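Long-range contacts in pyocyanin demethylase (Mycobacterium fortuitum subsp. fortuitum DSM 46621 = ATCC 6841, PDB 5K21), which demethylates the phenazine pyocyanin through a tautomerizing reaction, a degradation that inhibits Pseudomonas aeruginosa biofilms: residues Met15-Lys20 / Leu46-Lys51; Glu84-Ser89 / Gly104-Tyr109; Gly114-Ser119 / Glu126-Lys131. One frame throughout, in Å; residues are numbered along the deposited sequence.

Contact 1: Met15-Lys20 / Leu46-Lys51; sequences MTLDVK and LSVDGK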
ATOM      1  N   MET B  15      -5.248 -23.029  -2.745  1.00 24.23           N
ATOM      2  CA  MET B  15      -3.855 -23.226  -3.100  1.00 25.18           C
ATOM      3  C   MET B  15      -3.064 -23.250  -1.800  1.00 24.84           C
ATOM      4  O   MET B  15      -3.373 -22.479  -0.885  1.00 23.45           O
ATOM      5  CB  MET B  15      -3.401 -22.079  -4.009  1.00 30.90           C
ATOM      6  CG  MET B  15      -2.385 -22.361  -5.037  1.00 41.39           C
ATOM      7  SD  MET B  15      -2.007 -20.779  -5.847  1.00 45.27           S
ATOM      8  CE  MET B  15      -3.546 -20.277  -6.566  1.00 39.62           C
ATOM      9  N   THR B  16      -2.102 -24.173  -1.698  1.00 23.29           N
ATOM     10  CA  THR B  16      -1.221 -24.304  -0.538  1.00 23.98           C
ATOM     11  C   THR B  16       0.209 -24.036  -0.988  1.00 22.87           C
ATOM     12  O   THR B  16       0.784 -24.842  -1.723  1.00 24.01           O
ATOM     13  CB  THR B  16      -1.310 -25.703   0.065  1.00 28.12           C
ATOM     14  OG1 THR B  16      -2.679 -26.037   0.346  1.00 30.64           O
ATOM     15  CG2 THR B  16      -0.487 -25.776   1.331  1.00 30.23           C
ATOM     16  N   LEU B  17       0.798 -22.943  -0.523  1.00 21.26           N
ATOM     17  CA  LEU B  17       2.141 -22.546  -0.931  1.00 21.48           C
ATOM     18  C   LEU B  17       3.118 -22.641   0.231  1.00 23.62           C
ATOM     19  O   LEU B  17       2.850 -22.130   1.323  1.00 23.55           O
ATOM     20  CB  LEU B  17       2.141 -21.130  -1.488  1.00 20.92           C
ATOM     21  CG  LEU B  17       1.156 -20.891  -2.615  1.00 25.34           C
ATOM     22  CD1 LEU B  17       1.163 -19.434  -2.959  1.00 25.29           C
ATOM     23  CD2 LEU B  17       1.474 -21.740  -3.840  1.00 29.91           C
ATOM     24  N   ASP B  18       4.257 -23.287  -0.016  1.00 23.21           N
ATOM     25  CA  ASP B  18       5.360 -23.290   0.929  1.00 23.52           C
ATOM     26  C   ASP B  18       6.191 -22.031   0.727  1.00 25.59           C
ATOM     27  O   ASP B  18       6.470 -21.624  -0.408  1.00 23.57           O
ATOM     28  CB  ASP B  18       6.209 -24.544   0.747  1.00 27.35           C
ATOM     29  CG  ASP B  18       5.389 -25.819   0.936  1.00 33.77           C
ATOM     30  OD1 ASP B  18       4.475 -25.804   1.797  1.00 34.89           O
ATOM     31  OD2 ASP B  18       5.599 -26.791   0.177  1.00 31.66           O
ATOM     32  N   VAL B  19       6.546 -21.394   1.838  1.00 24.60           N
ATOM     33  CA  VAL B  19       7.122 -20.057   1.833  1.00 24.03           C
ATOM     34  C   VAL B  19       8.491 -20.117   2.497  1.00 26.39           C
ATOM     35  O   VAL B  19       8.627 -20.637   3.611  1.00 26.68           O
ATOM     36  CB  VAL B  19       6.191 -19.057   2.545  1.00 24.73           C
ATOM     37  CG1 VAL B  19       6.715 -17.647   2.446  1.00 21.91           C
ATOM     38  CG2 VAL B  19       4.799 -19.117   1.932  1.00 25.22           C
ATOM     39  N   LYS B  20       9.509 -19.654   1.784  1.00 25.05           N
ATOM     40  CA  LYS B  20      10.859 -19.541   2.322  1.00 26.32           C
ATOM     41  C   LYS B  20      11.261 -18.072   2.305  1.00 25.67           C
ATOM     42  O   LYS B  20      11.308 -17.465   1.235  1.00 24.16           O
ATOM     43  CB  LYS B  20      11.838 -20.376   1.492  1.00 29.24           C
ATOM     44  N   LEU B  46       8.445 -19.026  -3.208  1.00 21.12           N
ATOM     45  CA  LEU B  46       7.259 -19.864  -3.056  1.00 22.39           C
ATOM     46  C   LEU B  46       7.467 -21.178  -3.782  1.00 24.39           C
ATOM     47  O   LEU B  46       7.964 -21.196  -4.914  1.00 25.74           O
ATOM     48  CB  LEU B  46       6.020 -19.161  -3.607  1.00 22.73           C
ATOM     49  CG  LEU B  46       5.837 -17.740  -3.089  1.00 23.77           C
ATOM     50  CD1 LEU B  46       4.686 -17.031  -3.819  1.00 26.05           C
ATOM     51  CD2 LEU B  46       5.595 -17.755  -1.604  1.00 25.04           C
ATOM     52  N   SER B  47       7.095 -22.284  -3.132  1.00 23.77           N
ATOM     53  CA  SER B  47       7.262 -23.589  -3.752  1.00 23.88           C
ATOM     54  C   SER B  47       6.082 -24.487  -3.412  1.00 23.51           C
ATOM     55  O   SER B  47       5.379 -24.288  -2.416  1.00 23.16           O
ATOM     56  CB  SER B  47       8.582 -24.238  -3.323  1.00 30.41           C
ATOM     57  OG  SER B  47       8.619 -24.463  -1.940  1.00 35.88           O
ATOM     58  N   VAL B  48       5.862 -25.465  -4.282  1.00 23.22           N
ATOM     59  CA  VAL B  48       4.891 -26.528  -4.053  1.00 24.14           C
ATOM     60  C   VAL B  48       5.531 -27.845  -4.463  1.00 26.86           C
ATOM     61  O   VAL B  48       6.165 -27.933  -5.522  1.00 28.43           O
ATOM     62  CB  VAL B  48       3.579 -26.302  -4.826  1.00 26.03           C
ATOM     63  CG1 VAL B  48       2.634 -27.446  -4.569  1.00 25.52           C
ATOM     64  CG2 VAL B  48       2.921 -24.989  -4.430  1.00 25.68           C
ATOM     65  N   ASP B  49       5.402 -28.855  -3.610  1.00 25.18           N
ATOM     66  CA  ASP B  49       5.879 -30.193  -3.919  1.00 25.44           C
ATOM     67  C   ASP B  49       7.364 -30.146  -4.287  1.00 27.92           C
ATOM     68  O   ASP B  49       7.827 -30.865  -5.164  1.00 29.79           O
ATOM     69  CB  ASP B  49       5.022 -30.838  -5.031  1.00 25.77           C
ATOM     70  CG  ASP B  49       3.559 -31.033  -4.590  1.00 31.94           C
ATOM     71  OD1 ASP B  49       3.326 -30.922  -3.367  1.00 31.32           O
ATOM     72  OD2 ASP B  49       2.660 -31.298  -5.430  1.00 31.66           O
ATOM     73  N   GLY B  50       8.107 -29.267  -3.619  1.00 27.67           N
ATOM     74  CA  GLY B  50       9.545 -29.181  -3.789  1.00 30.62           C
ATOM     75  C   GLY B  50      10.027 -28.403  -4.998  1.00 34.42           C
ATOM     76  O   GLY B  50      11.242 -28.380  -5.255  1.00 37.94           O
ATOM     77  N   LYS B  51       9.136 -27.799  -5.769  1.00 35.53           N
ATOM     78  CA  LYS B  51       9.503 -27.008  -6.938  1.00 36.76           C
ATOM     79  C   LYS B  51       9.105 -25.553  -6.727  1.00 31.70           C
ATOM     80  O   LYS B  51       8.005 -25.264  -6.232  1.00 27.12           O
ATOM     81  CB  LYS B  51       8.839 -27.543  -8.212  1.00 43.60           C
ATOM     82  CG  LYS B  51       9.006 -29.046  -8.432  1.00 53.19           C
ATOM     83  CD  LYS B  51       8.207 -29.508  -9.646  1.00 59.57           C
ATOM     84  CE  LYS B  51       8.051 -31.021  -9.678  1.00 65.76           C
ATOM     85  NZ  LYS B  51       7.117 -31.461 -10.755  1.00 69.07           N
TER
HETATM   86  O   HOH W   1       7.529 -27.157  -1.640  1.00 26.00           O
HETATM   87  O   HOH W   2       9.707 -22.113  -0.698  1.00 28.36           O
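Asp18 and Ser47 face each other across the first hairpin of an eight-stranded antiparallel barrel, where strand 13-27 runs beside the end of strand 39-48. They form an antiparallel hydrogen-bonded pair: Asp18 N gives its hydrogen to Ser47 O at 2.8 Å, and Ser47 N returns the bond to Asp18 O. On the same face the two side chains share a water, which donates to Asp18 OD2 at 2.7 Å, bonds to Ser47 OG at 2.9 Å and accepts from Gly50 N. One solvent molecule thus ties the carboxylate to both the facing serine and the type I' turn from Val48 to Lys51 that leads into the next strand.

The opposite face, with Leu46 and Val19, is turned into the barrel. Leu46, the residue with most surface buried here, lies alongside Val19 and points the same way, its CD2 branch 3.9 Å from Val19 CG2. This non-hydrogen-bonded pair is backed by the aromatic side chain of Tyr128, which both residues touch, and by Val53 and Ile78 around Leu46. In the backbone beside the pair, Leu46 CA approaches Asp18 O in a CA-H...O contact.

Leu17, the residue before Asp18, completes the apolar part of the contact. With CG anti to its carbonyl carbon (chi1 -54°), the leucine reaches Val48, whose CG2, placed anti to its own carbonyl carbon, serves two neighbours: it packs 3.6 Å from Leu17 CD2 and lies 3.5 Å from Thr16 O.

Contact 2: Glu84-Ser89 / Gly104-Tyr109; sequences EIFARS and GGTGEY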
ATOM      1  N   GLU B  84      -0.420 -12.532 -10.843  1.00 24.67           N
ATOM      2  CA  GLU B  84      -0.120 -12.021  -9.520  1.00 23.52           C
ATOM      3  C   GLU B  84      -1.344 -12.071  -8.619  1.00 23.21           C
ATOM      4  O   GLU B  84      -2.485 -12.044  -9.076  1.00 23.98           O
ATOM      5  CB  GLU B  84       0.378 -10.580  -9.609  1.00 29.00           C
ATOM      6  CG  GLU B  84       1.778 -10.462 -10.235  1.00 36.41           C
ATOM      7  CD  GLU B  84       2.265  -9.026 -10.262  1.00 44.03           C
ATOM      8  OE1 GLU B  84       3.480  -8.804 -10.110  1.00 50.36           O
ATOM      9  OE2 GLU B  84       1.421  -8.122 -10.413  1.00 45.98           O
ATOM     10  N   ILE B  85      -1.085 -12.095  -7.316  1.00 23.42           N
ATOM     11  CA  ILE B  85      -2.132 -12.061  -6.305  1.00 23.36           C
ATOM     12  C   ILE B  85      -1.757 -10.998  -5.280  1.00 21.44           C
ATOM     13  O   ILE B  85      -0.617 -10.962  -4.806  1.00 21.49           O
ATOM     14  CB  ILE B  85      -2.327 -13.429  -5.628  1.00 23.21           C
ATOM     15  CG1 ILE B  85      -2.743 -14.455  -6.683  1.00 23.00           C
ATOM     16  CG2 ILE B  85      -3.360 -13.341  -4.494  1.00 24.38           C
ATOM     17  CD1 ILE B  85      -2.794 -15.888  -6.193  1.00 26.58           C
ATOM     18  N   PHE B  86      -2.714 -10.140  -4.952  1.00 22.96           N
ATOM     19  CA  PHE B  86      -2.533  -9.035  -4.016  1.00 22.63           C
ATOM     20  C   PHE B  86      -3.299  -9.311  -2.735  1.00 24.06           C
ATOM     21  O   PHE B  86      -4.458  -9.715  -2.780  1.00 22.71           O
ATOM     22  CB  PHE B  86      -3.038  -7.726  -4.610  1.00 21.80           C
ATOM     23  CG  PHE B  86      -2.521  -7.458  -5.982  1.00 23.91           C
ATOM     24  CD1 PHE B  86      -1.197  -7.658  -6.281  1.00 24.53           C
ATOM     25  CD2 PHE B  86      -3.378  -7.015  -6.972  1.00 25.79           C
ATOM     26  CE1 PHE B  86      -0.720  -7.424  -7.551  1.00 26.81           C
ATOM     27  CE2 PHE B  86      -2.924  -6.786  -8.243  1.00 26.71           C
ATOM     28  CZ  PHE B  86      -1.599  -6.977  -8.540  1.00 27.41           C
ATOM     29  N   ALA B  87      -2.656  -9.072  -1.594  1.00 23.93           N
ATOM     30  CA  ALA B  87      -3.281  -9.314  -0.309  1.00 22.47           C
ATOM     31  C   ALA B  87      -2.886  -8.224   0.674  1.00 22.66           C
ATOM     32  O   ALA B  87      -1.829  -7.596   0.554  1.00 21.59           O
ATOM     33  CB  ALA B  87      -2.881 -10.678   0.249  1.00 23.42           C
ATOM     34  N   ARG B  88      -3.736  -8.030   1.678  1.00 21.98           N
ATOM     35  CA  ARG B  88      -3.447  -7.047   2.714  1.00 23.63           C
ATOM     36  C   ARG B  88      -4.088  -7.498   4.016  1.00 24.50           C
ATOM     37  O   ARG B  88      -5.064  -8.249   4.025  1.00 25.29           O
ATOM     38  CB  ARG B  88      -3.945  -5.650   2.337  1.00 26.78           C
ATOM     39  CG  ARG B  88      -5.461  -5.559   2.224  1.00 31.58           C
ATOM     40  CD  ARG B  88      -5.867  -4.207   1.680  1.00 32.59           C
ATOM     41  NE  ARG B  88      -5.757  -3.139   2.673  1.00 31.30           N
ATOM     42  CZ  ARG B  88      -5.643  -1.855   2.370  1.00 30.98           C
ATOM     43  NH1 ARG B  88      -5.579  -1.476   1.096  1.00 31.51           N
ATOM     44  NH2 ARG B  88      -5.577  -0.940   3.331  1.00 33.91           N
ATOM     45  N   SER B  89      -3.518  -7.033   5.124  1.00 25.48           N
ATOM     46  CA  SER B  89      -4.005  -7.408   6.438  1.00 27.09           C
ATOM     47  C   SER B  89      -3.767  -6.265   7.415  1.00 28.46           C
ATOM     48  O   SER B  89      -2.894  -5.412   7.214  1.00 26.81           O
ATOM     49  CB  SER B  89      -3.344  -8.684   6.967  1.00 27.12           C
ATOM     50  OG  SER B  89      -1.925  -8.580   6.997  1.00 30.10           O
ATOM     51  N   GLY B 104      -7.208  -8.635  -5.103  1.00 26.76           N
ATOM     52  CA  GLY B 104      -7.204  -8.684  -6.548  1.00 28.43           C
ATOM     53  C   GLY B 104      -6.006  -9.467  -7.039  1.00 26.85           C
ATOM     54  O   GLY B 104      -5.333 -10.162  -6.269  1.00 25.97           O
ATOM     55  N   GLY B 105      -5.785  -9.380  -8.343  1.00 31.49           N
ATOM     56  CA  GLY B 105      -4.655 -10.052  -8.956  1.00 28.12           C
ATOM     57  C   GLY B 105      -4.627  -9.761 -10.437  1.00 31.03           C
ATOM     58  O   GLY B 105      -5.380  -8.920 -10.935  1.00 31.83           O
ATOM     59  N   THR B 106      -3.749 -10.485 -11.138  1.00 30.69           N
ATOM     60  CA  THR B 106      -3.585 -10.348 -12.578  1.00 28.97           C
ATOM     61  C   THR B 106      -3.648 -11.728 -13.215  1.00 29.12           C
ATOM     62  O   THR B 106      -3.553 -12.756 -12.533  1.00 29.60           O
ATOM     63  CB  THR B 106      -2.246  -9.680 -12.940  1.00 30.09           C
ATOM     64  OG1 THR B 106      -1.164 -10.516 -12.521  1.00 29.13           O
ATOM     65  CG2 THR B 106      -2.115  -8.313 -12.294  1.00 31.03           C
ATOM     66  N   GLY B 107      -3.772 -11.738 -14.539  1.00 32.62           N
ATOM     67  CA  GLY B 107      -3.731 -12.991 -15.276  1.00 33.64           C
ATOM     68  C   GLY B 107      -4.875 -13.876 -14.845  1.00 34.50           C
ATOM     69  O   GLY B 107      -6.038 -13.470 -14.857  1.00 35.28           O
ATOM     70  N   GLU B 108      -4.551 -15.109 -14.459  1.00 35.67           N
ATOM     71  CA  GLU B 108      -5.579 -16.031 -13.993  1.00 37.66           C
ATOM     72  C   GLU B 108      -6.318 -15.502 -12.777  1.00 35.81           C
ATOM     73  O   GLU B 108      -7.460 -15.910 -12.538  1.00 37.82           O
ATOM     74  CB  GLU B 108      -4.957 -17.387 -13.662  1.00 39.85           C
ATOM     75  N   TYR B 109      -5.694 -14.615 -12.001  1.00 32.20           N
ATOM     76  CA  TYR B 109      -6.260 -14.118 -10.757  1.00 32.15           C
ATOM     77  C   TYR B 109      -6.837 -12.726 -10.900  1.00 34.48           C
ATOM     78  O   TYR B 109      -7.140 -12.088  -9.890  1.00 35.62           O
ATOM     79  CB  TYR B 109      -5.197 -14.150  -9.662  1.00 29.57           C
ATOM     80  CG  TYR B 109      -4.513 -15.484  -9.664  1.00 31.00           C
ATOM     81  CD1 TYR B 109      -5.197 -16.624  -9.256  1.00 32.83           C
ATOM     82  CD2 TYR B 109      -3.218 -15.631 -10.154  1.00 32.09           C
ATOM     83  CE1 TYR B 109      -4.605 -17.866  -9.287  1.00 33.88           C
ATOM     84  CE2 TYR B 109      -2.612 -16.883 -10.194  1.00 33.34           C
ATOM     85  CZ  TYR B 109      -3.316 -17.993  -9.755  1.00 34.83           C
ATOM     86  OH  TYR B 109      -2.748 -19.236  -9.773  1.00 39.77           O
TER
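Glu84 and Thr106 grip each other by two hydrogen bonds at the point where a regular strand pairing runs out. Thr106 N donates to Glu84 O at 2.9 Å, continuing the strand pairing by one bond, with the donor tilted from the carbonyl plane. The return bond does not go to a main-chain carbonyl: Glu84 N donates to the side-chain Thr106 OG1, at 2.7 Å. The threonine hydroxyl is put there by its first torsion, which sets OG1 between the backbone N and the carbonyl carbon (chi1 64°). Thr106 O instead accepts from Tyr109 N in the turn that follows. A third bond, from Phe86 N to Gly104 O, is nearly straight at the hydrogen (170°), although the donor sits above the carbonyl plane.

Between these bonds Ile85 faces Gly105, and the strands draw in until their CA atoms are 4.2 Å apart. Gly105 CA is pressed to 2.9 Å from Glu84 O, a closeness that the lack of a side chain makes possible. The Phe86 ring lies obliquely against the backbone of Gly104 and Gly105, and its CZ meets Thr106 CG2. On the other face of the sheet, the tip of Ile85 sits over the Tyr109 ring in a CH-pi contact: CD1 is 3.8 Å from the ring centroid, only 6° off the normal. Glu108 CB covers the ring's opposite face.

Phe86, Glu84 and Thr106 also pack against Arg88, Leu90 and Ala101 of a second subunit, while Ile85 turns inward to Leu130 and Leu132. A beta hairpin with one face in the core and the other at a trimer interface fits the allene oxide cyclase-like barrel to which this chain belongs.

Contact 3: Gly114-Ser119 / Glu126-Lys131; sequences GELTVS and EKYELK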
ATOM      1  N   GLY B 114     -10.836 -12.974  -1.948  1.00 31.48           N
ATOM      2  CA  GLY B 114     -10.758 -14.107  -1.058  1.00 30.25           C
ATOM      3  C   GLY B 114      -9.857 -13.844   0.121  1.00 28.99           C
ATOM      4  O   GLY B 114      -9.789 -12.716   0.626  1.00 29.13           O
ATOM      5  N   GLU B 115      -9.205 -14.893   0.609  1.00 27.70           N
ATOM      6  CA  GLU B 115      -8.429 -14.795   1.829  1.00 27.04           C
ATOM      7  C   GLU B 115      -7.187 -15.660   1.735  1.00 26.08           C
ATOM      8  O   GLU B 115      -7.115 -16.623   0.965  1.00 25.39           O
ATOM      9  CB  GLU B 115      -9.266 -15.185   3.042  1.00 31.85           C
ATOM     10  CG  GLU B 115      -9.704 -16.589   3.027  1.00 35.53           C
ATOM     11  CD  GLU B 115     -10.706 -16.865   4.118  1.00 47.11           C
ATOM     12  OE1 GLU B 115     -10.487 -16.384   5.245  1.00 48.68           O
ATOM     13  OE2 GLU B 115     -11.712 -17.553   3.840  1.00 52.65           O
ATOM     14  N   LEU B 116      -6.187 -15.259   2.491  1.00 23.28           N
ATOM     15  CA  LEU B 116      -4.903 -15.935   2.507  1.00 22.13           C
ATOM     16  C   LEU B 116      -4.453 -16.033   3.953  1.00 24.57           C
ATOM     17  O   LEU B 116      -4.262 -15.006   4.613  1.00 26.37           O
ATOM     18  CB  LEU B 116      -3.914 -15.163   1.636  1.00 20.11           C
ATOM     19  CG  LEU B 116      -2.494 -15.683   1.405  1.00 22.91           C
ATOM     20  CD1 LEU B 116      -1.898 -14.973   0.225  1.00 26.67           C
ATOM     21  CD2 LEU B 116      -1.600 -15.429   2.602  1.00 22.40           C
ATOM     22  N   THR B 117      -4.316 -17.257   4.449  1.00 23.45           N
ATOM     23  CA  THR B 117      -3.938 -17.471   5.834  1.00 24.73           C
ATOM     24  C   THR B 117      -2.468 -17.853   5.908  1.00 25.02           C
ATOM     25  O   THR B 117      -2.030 -18.828   5.282  1.00 24.35           O
ATOM     26  CB  THR B 117      -4.817 -18.530   6.487  1.00 27.88           C
ATOM     27  OG1 THR B 117      -6.169 -18.060   6.489  1.00 30.69           O
ATOM     28  CG2 THR B 117      -4.358 -18.794   7.913  1.00 27.61           C
ATOM     29  N   VAL B 118      -1.727 -17.102   6.698  1.00 24.43           N
ATOM     30  CA  VAL B 118      -0.294 -17.313   6.887  1.00 25.12           C
ATOM     31  C   VAL B 118      -0.106 -18.079   8.182  1.00 29.96           C
ATOM     32  O   VAL B 118      -0.568 -17.641   9.240  1.00 31.08           O
ATOM     33  CB  VAL B 118       0.456 -15.986   6.934  1.00 22.95           C
ATOM     34  CG1 VAL B 118       1.973 -16.221   7.095  1.00 25.53           C
ATOM     35  CG2 VAL B 118       0.154 -15.172   5.716  1.00 22.44           C
ATOM     36  N   SER B 119       0.535 -19.231   8.095  1.00 33.93           N
ATOM     37  CA  SER B 119       0.803 -20.072   9.246  1.00 43.41           C
ATOM     38  C   SER B 119       2.294 -20.365   9.318  1.00 45.09           C
ATOM     39  O   SER B 119       2.992 -20.401   8.298  1.00 41.42           O
ATOM     40  CB  SER B 119      -0.021 -21.373   9.189  1.00 47.85           C
ATOM     41  OG  SER B 119       0.311 -22.128   8.046  1.00 52.71           O
ATOM     42  N   GLU B 126       6.703 -22.332   7.082  1.00 38.26           N
ATOM     43  CA  GLU B 126       5.749 -21.281   6.774  1.00 35.39           C
ATOM     44  C   GLU B 126       4.960 -21.651   5.528  1.00 29.77           C
ATOM     45  O   GLU B 126       5.518 -22.143   4.544  1.00 30.51           O
ATOM     46  CB  GLU B 126       6.468 -19.950   6.551  1.00 35.26           C
ATOM     47  CG  GLU B 126       5.496 -18.812   6.310  1.00 34.31           C
ATOM     48  CD  GLU B 126       6.162 -17.461   6.217  1.00 39.70           C
ATOM     49  OE1 GLU B 126       7.302 -17.299   6.713  1.00 42.34           O
ATOM     50  OE2 GLU B 126       5.532 -16.550   5.652  1.00 40.82           O
ATOM     51  N   LYS B 127       3.660 -21.391   5.569  1.00 28.91           N
ATOM     52  CA  LYS B 127       2.777 -21.680   4.450  1.00 27.95           C
ATOM     53  C   LYS B 127       1.763 -20.562   4.295  1.00 23.31           C
ATOM     54  O   LYS B 127       1.427 -19.868   5.261  1.00 24.53           O
ATOM     55  CB  LYS B 127       2.023 -22.997   4.643  1.00 35.65           C
ATOM     56  CG  LYS B 127       2.891 -24.234   4.682  1.00 49.24           C
ATOM     57  CD  LYS B 127       2.029 -25.495   4.760  1.00 60.14           C
ATOM     58  CE  LYS B 127       2.860 -26.773   4.784  1.00 69.85           C
ATOM     59  NZ  LYS B 127       3.707 -26.888   5.998  1.00 76.52           N
ATOM     60  N   TYR B 128       1.316 -20.382   3.056  1.00 21.15           N
ATOM     61  CA  TYR B 128       0.147 -19.581   2.731  1.00 19.23           C
ATOM     62  C   TYR B 128      -0.936 -20.536   2.270  1.00 21.31           C
ATOM     63  O   TYR B 128      -0.697 -21.351   1.363  1.00 21.00           O
ATOM     64  CB  TYR B 128       0.398 -18.594   1.598  1.00 19.28           C
ATOM     65  CG  TYR B 128       1.481 -17.590   1.783  1.00 20.23           C
ATOM     66  CD1 TYR B 128       1.871 -17.174   3.036  1.00 22.85           C
ATOM     67  CD2 TYR B 128       2.103 -17.028   0.669  1.00 23.24           C
ATOM     68  CE1 TYR B 128       2.886 -16.231   3.194  1.00 25.26           C
ATOM     69  CE2 TYR B 128       3.114 -16.062   0.816  1.00 24.99           C
ATOM     70  CZ  TYR B 128       3.492 -15.673   2.078  1.00 25.18           C
ATOM     71  OH  TYR B 128       4.493 -14.720   2.235  1.00 28.09           O
ATOM     72  N   GLU B 129      -2.122 -20.397   2.841  1.00 25.47           N
ATOM     73  CA  GLU B 129      -3.283 -21.163   2.391  1.00 22.51           C
ATOM     74  C   GLU B 129      -4.286 -20.179   1.806  1.00 23.06           C
ATOM     75  O   GLU B 129      -4.781 -19.289   2.503  1.00 23.31           O
ATOM     76  CB  GLU B 129      -3.877 -21.986   3.534  1.00 23.82           C
ATOM     77  CG  GLU B 129      -5.053 -22.855   3.114  1.00 29.09           C
ATOM     78  CD  GLU B 129      -4.668 -23.911   2.051  1.00 30.00           C
ATOM     79  OE1 GLU B 129      -3.541 -24.465   2.133  1.00 28.86           O
ATOM     80  OE2 GLU B 129      -5.492 -24.192   1.142  1.00 26.95           O
ATOM     81  N   LEU B 130      -4.540 -20.310   0.513  1.00 22.06           N
ATOM     82  CA  LEU B 130      -5.368 -19.365  -0.217  1.00 19.97           C
ATOM     83  C   LEU B 130      -6.744 -19.953  -0.495  1.00 20.63           C
ATOM     84  O   LEU B 130      -6.864 -21.147  -0.793  1.00 22.07           O
ATOM     85  CB  LEU B 130      -4.715 -18.997  -1.543  1.00 21.36           C
ATOM     86  CG  LEU B 130      -3.554 -18.007  -1.442  1.00 23.51           C
ATOM     87  CD1 LEU B 130      -2.310 -18.714  -0.914  1.00 28.42           C
ATOM     88  CD2 LEU B 130      -3.295 -17.373  -2.754  1.00 25.81           C
ATOM     89  N   LYS B 131      -7.770 -19.113  -0.362  1.00 21.29           N
ATOM     90  CA  LYS B 131      -9.106 -19.384  -0.882  1.00 25.34           C
ATOM     91  C   LYS B 131      -9.471 -18.202  -1.768  1.00 26.90           C
ATOM     92  O   LYS B 131      -9.668 -17.087  -1.270  1.00 26.98           O
ATOM     93  CB  LYS B 131     -10.129 -19.563   0.231  1.00 26.84           C
ATOM     94  CG  LYS B 131     -11.525 -19.917  -0.316  1.00 30.17           C
ATOM     95  CD  LYS B 131     -12.602 -19.962   0.748  1.00 36.03           C
ATOM     96  CE  LYS B 131     -13.982 -20.036   0.101  1.00 40.84           C
ATOM     97  NZ  LYS B 131     -15.109 -19.817   1.063  1.00 45.13           N
TER
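The ring of Tyr128 is met obliquely by two branched side chains of the facing strand, Leu116 CD2 at 3.9 Å from Tyr128 CG and Val118 CG2 at 3.8 Å from Tyr128 CD1. This is the last hairpin of the antiparallel barrel, strands 114-119 and 127-132, and its inner face is also a wall of the pocket: Tyr128 and Val118 both touch the bound phenazin-1-ol. The tyrosine is held at its far end by a hydrogen bond between its OH and Asp56 OD2. Its first torsion, with CG anti to the carbonyl carbon (chi1 -59°), lays the ring beside Val118, which points the same way.

Further along the inner face Leu116 and Leu130 stand side by side, Leu116 CG touching Leu130 CD1 at 3.8 Å. At the other end of the pairing, the extended chain of Glu126 brings OE2 to 3.9 Å from Val118 CG1. That oxygen is buried and has no polar partner in the model, whereas OE1 of the same residue makes weak hydrogen bonds to Ala122 N and Asn21 ND2.

Six backbone bonds in regular register hold the strands together, in three reciprocal pairs: Glu115 with Lys131, Thr117 with Glu129, and Ser119 with Lys127. The outer-face side chains belong to these same pairs. Thr117 OG1 bonds to Thr99 OG1 in one neighbouring strand and Glu129 OE1 to Thr16 OG1 in the other. Glu115 and Lys131 cross without an ion pair: Glu115 OE2 comes 4.0 Å from Lys131 CD, but Lys131 NZ remains 4.9 Å from Glu115 OE2.

How the contacts relate
Each contact pairs neighbouring strands of one barrel, and their chemistry differs with position. All three are partly buried, with apolar inner faces and more polar outer ones. Contact 3, the most regular, has its centre about 8 Å from the chain centre and alone supplies ligand-pocket residues. The centres of contacts 1 and 2 lie about 14 and 12 Å from it, where one strand of each pair ends in a turn: water links polar side chains in contact 1, a threonine hydroxyl replaces a main-chain acceptor in contact 2, which also meets other subunits. Contacts 1 and 3 abut where strands 13-27 and 127-132 pair and close the barrel. Packing connects the rest: Ile85 meets Leu130, and the Met15 methyl the Tyr109 hydroxyl.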